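Local structure of giardin subunit alpha-1 (Giardia intestinalis, 4EVF) at residues F217-F222 with A231-N236. The protein is an annexin that binds calcium and, calcium-dependently, phospholipids including phosphatidylserine, and is probably involved in parasite attachment to the intestinal mucosa. Sequence-based numbering, arbitrary orientation.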
ATOM      1  N   PHE A 217       5.392  13.436   0.210  1.00 16.64           N
ATOM      2  CA  PHE A 217       5.102  13.981  -1.123  1.00 18.87           C
ATOM      3  C   PHE A 217       5.614  13.070  -2.246  1.00 19.52           C
ATOM      4  O   PHE A 217       5.006  12.962  -3.321  1.00 16.46           O
ATOM      5  CB  PHE A 217       5.664  15.401  -1.267  1.00 20.28           C
ATOM      6  CG  PHE A 217       4.813  16.461  -0.621  1.00 18.93           C
ATOM      7  CD1 PHE A 217       4.864  16.667   0.749  1.00 18.41           C
ATOM      8  CD2 PHE A 217       3.977  17.259  -1.384  1.00 18.93           C
ATOM      9  CE1 PHE A 217       4.086  17.640   1.356  1.00 14.35           C
ATOM     10  CE2 PHE A 217       3.190  18.234  -0.791  1.00 18.81           C
ATOM     11  CZ  PHE A 217       3.253  18.427   0.589  1.00 19.97           C
ATOM     12  N   TYR A 218       6.742  12.411  -1.994  1.00 19.29           N
ATOM     13  CA  TYR A 218       7.293  11.470  -2.953  1.00 16.86           C
ATOM     14  C   TYR A 218       6.363  10.264  -3.136  1.00 19.17           C
ATOM     15  O   TYR A 218       6.110   9.823  -4.263  1.00 17.35           O
ATOM     16  CB  TYR A 218       8.684  11.007  -2.496  1.00 15.90           C
ATOM     17  CG  TYR A 218       9.548  10.412  -3.590  1.00 20.58           C
ATOM     18  CD1 TYR A 218       9.443  10.844  -4.907  1.00 25.99           C
ATOM     19  CD2 TYR A 218      10.460   9.404  -3.308  1.00 23.10           C
ATOM     20  CE1 TYR A 218      10.241  10.298  -5.909  1.00 24.86           C
ATOM     21  CE2 TYR A 218      11.262   8.854  -4.299  1.00 25.11           C
ATOM     22  CZ  TYR A 218      11.148   9.306  -5.593  1.00 25.77           C
ATOM     23  OH  TYR A 218      11.938   8.751  -6.575  1.00 26.91           O
ATOM     24  N   CYS A 219       5.847   9.731  -2.032  1.00 15.09           N
ATOM     25  CA  CYS A 219       4.909   8.613  -2.129  1.00 16.24           C
ATOM     26  C   CYS A 219       3.640   9.071  -2.851  1.00 19.35           C
ATOM     27  O   CYS A 219       3.092   8.350  -3.696  1.00 17.90           O
ATOM     28  CB  CYS A 219       4.578   8.031  -0.751  1.00 17.66           C
ATOM     29  SG  CYS A 219       5.939   7.016  -0.025  1.00 19.29           S
ATOM     30  N   ALA A 220       3.176  10.271  -2.507  1.00 19.48           N
ATOM     31  CA  ALA A 220       1.969  10.844  -3.118  1.00 17.45           C
ATOM     32  C   ALA A 220       2.116  10.947  -4.639  1.00 18.46           C
ATOM     33  O   ALA A 220       1.196  10.609  -5.398  1.00 19.00           O
ATOM     34  CB  ALA A 220       1.690  12.201  -2.519  1.00 16.15           C
ATOM     35  N   HIS A 221       3.279  11.433  -5.068  1.00 17.51           N
ATOM     36  CA  HIS A 221       3.668  11.468  -6.477  1.00 19.28           C
ATOM     37  C   HIS A 221       3.522  10.110  -7.183  1.00 20.55           C
ATOM     38  O   HIS A 221       2.858  10.005  -8.217  1.00 19.35           O
ATOM     39  CB  HIS A 221       5.105  11.991  -6.595  1.00 21.16           C
ATOM     40  CG  HIS A 221       5.756  11.692  -7.907  1.00 20.78           C
ATOM     41  ND1 HIS A 221       5.443  12.370  -9.064  1.00 20.82           N
ATOM     42  CD2 HIS A 221       6.709  10.791  -8.244  1.00 20.38           C
ATOM     43  CE1 HIS A 221       6.170  11.898 -10.061  1.00 22.27           C
ATOM     44  NE2 HIS A 221       6.947  10.938  -9.589  1.00 22.47           N
ATOM     45  N   PHE A 222       4.152   9.072  -6.636  1.00 20.39           N
ATOM     46  CA  PHE A 222       4.024   7.722  -7.192  1.00 18.99           C
ATOM     47  C   PHE A 222       2.581   7.227  -7.158  1.00 19.69           C
ATOM     48  O   PHE A 222       2.113   6.616  -8.123  1.00 17.73           O
ATOM     49  CB  PHE A 222       4.917   6.727  -6.445  1.00 19.97           C
ATOM     50  CG  PHE A 222       6.374   6.833  -6.797  1.00 20.25           C
ATOM     51  CD1 PHE A 222       7.332   6.982  -5.800  1.00 23.62           C
ATOM     52  CD2 PHE A 222       6.791   6.782  -8.110  1.00 22.50           C
ATOM     53  CE1 PHE A 222       8.678   7.084  -6.118  1.00 22.71           C
ATOM     54  CE2 PHE A 222       8.138   6.881  -8.432  1.00 24.73           C
ATOM     55  CZ  PHE A 222       9.078   7.032  -7.433  1.00 27.07           C
ATOM     56  N   ALA A 231       3.735   0.926  -5.229  1.00 16.92           N
ATOM     57  CA  ALA A 231       4.086  -0.422  -4.785  1.00 20.93           C
ATOM     58  C   ALA A 231       5.540  -0.781  -5.133  1.00 16.50           C
ATOM     59  O   ALA A 231       6.283  -1.276  -4.287  1.00 17.61           O
ATOM     60  CB  ALA A 231       3.132  -1.448  -5.389  1.00 17.69           C
ATOM     61  N   ALA A 232       5.933  -0.548  -6.380  1.00 17.61           N
ATOM     62  CA  ALA A 232       7.309  -0.827  -6.811  1.00 17.48           C
ATOM     63  C   ALA A 232       8.322  -0.135  -5.892  1.00 19.40           C
ATOM     64  O   ALA A 232       9.277  -0.754  -5.417  1.00 18.08           O
ATOM     65  CB  ALA A 232       7.516  -0.374  -8.225  1.00 21.28           C
ATOM     66  N   TYR A 233       8.101   1.158  -5.673  1.00 18.79           N
ATOM     67  CA  TYR A 233       8.952   1.980  -4.816  1.00 17.33           C
ATOM     68  C   TYR A 233       9.011   1.504  -3.359  1.00 20.84           C
ATOM     69  O   TYR A 233      10.077   1.437  -2.740  1.00 16.66           O
ATOM     70  CB  TYR A 233       8.467   3.432  -4.865  1.00 18.78           C
ATOM     71  CG  TYR A 233       9.181   4.339  -3.876  1.00 20.75           C
ATOM     72  CD1 TYR A 233      10.544   4.598  -4.005  1.00 23.13           C
ATOM     73  CD2 TYR A 233       8.496   4.937  -2.825  1.00 20.06           C
ATOM     74  CE1 TYR A 233      11.205   5.420  -3.116  1.00 21.82           C
ATOM     75  CE2 TYR A 233       9.161   5.771  -1.918  1.00 20.52           C
ATOM     76  CZ  TYR A 233      10.518   6.002  -2.074  1.00 21.30           C
ATOM     77  OH  TYR A 233      11.202   6.821  -1.191  1.00 20.93           O
ATOM     78  N   LEU A 234       7.849   1.210  -2.792  1.00 20.18           N
ATOM     79  CA  LEU A 234       7.805   0.740  -1.426  1.00 18.63           C
ATOM     80  C   LEU A 234       8.379  -0.679  -1.323  1.00 18.70           C
ATOM     81  O   LEU A 234       9.000  -1.023  -0.331  1.00 18.76           O
ATOM     82  CB  LEU A 234       6.368   0.817  -0.884  1.00 24.45           C
ATOM     83  CG  LEU A 234       5.734   2.194  -0.596  1.00 27.74           C
ATOM     84  CD1 LEU A 234       4.261   2.147  -0.164  1.00 22.21           C
ATOM     85  CD2 LEU A 234       6.560   3.030   0.375  1.00 18.91           C
ATOM     86  N   ILE A 235       8.427  -1.457  -2.323  1.00 16.60           N
ATOM     87  CA  ILE A 235       9.075  -2.777  -2.256  1.00 15.31           C
ATOM     88  C   ILE A 235      10.580  -2.633  -2.329  1.00 20.25           C
ATOM     89  O   ILE A 235      11.316  -3.309  -1.612  1.00 20.76           O
ATOM     90  CB  ILE A 235       8.574  -3.705  -3.372  1.00 18.31           C
ATOM     91  CG1 ILE A 235       7.152  -4.164  -3.047  1.00 17.21           C
ATOM     92  CG2 ILE A 235       9.493  -4.907  -3.559  1.00 17.08           C
ATOM     93  CD1 ILE A 235       6.497  -4.918  -4.194  1.00 18.49           C
ATOM     94  N   ASN A 236      11.032  -1.718  -3.178  1.00 16.51           N
ATOM     95  CA  ASN A 236      12.452  -1.416  -3.258  1.00 24.11           C
ATOM     96  C   ASN A 236      12.993  -0.871  -1.914  1.00 21.55           C
ATOM     97  O   ASN A 236      14.064  -1.279  -1.456  1.00 22.03           O
ATOM     98  CB  ASN A 236      12.710  -0.464  -4.429  1.00 22.03           C
ATOM     99  CG  ASN A 236      14.179  -0.158  -4.619  1.00 26.80           C
ATOM    100  OD1 ASN A 236      14.632   0.946  -4.307  1.00 23.45           O
ATOM    101  ND2 ASN A 236      14.932  -1.132  -5.132  1.00 23.40           N
TER
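Y233 on 231-236 reaches across to Y218, C219 and F222 on 217-222, the two helical segments running 137° apart in direction with axes 10.2 Å apart at their closest and the CA atoms of F222 and Y233 separated by 7.9 Å. CB of Y233 points toward the facing helix and CG, anti to the backbone N (chi1 173°), carries the ring in among Y218, C219 and F222. Y218 turns its CD2-CE2 edge to the face of this ring in a T-shaped pair, planes at 72°, and Y218 CD2 comes 3.4 Å from Y233 OH. Nearer the root of the Y233 ring, F222 CE1 sits 3.6 Å from Y233 CG, over the ring face but displaced to its rim; the planes meet obliquely. Y233 CB in turn makes an off-centre CH-pi contact with F222. Segments 217-222 and 231-236 fall in the predicted third and fourth annexin repeats, so this buried aromatic cluster would join consecutive repeats of the all-helical annexin fold. C219 SG meets the Y233 ring at its edge, 3.9 Å from Y233 CE2, as a sulfur-aromatic contact, and also touches L234 CD2. Helix 92-100 packs on C219 through F96 and I100; Y269 touches F222 and Y233.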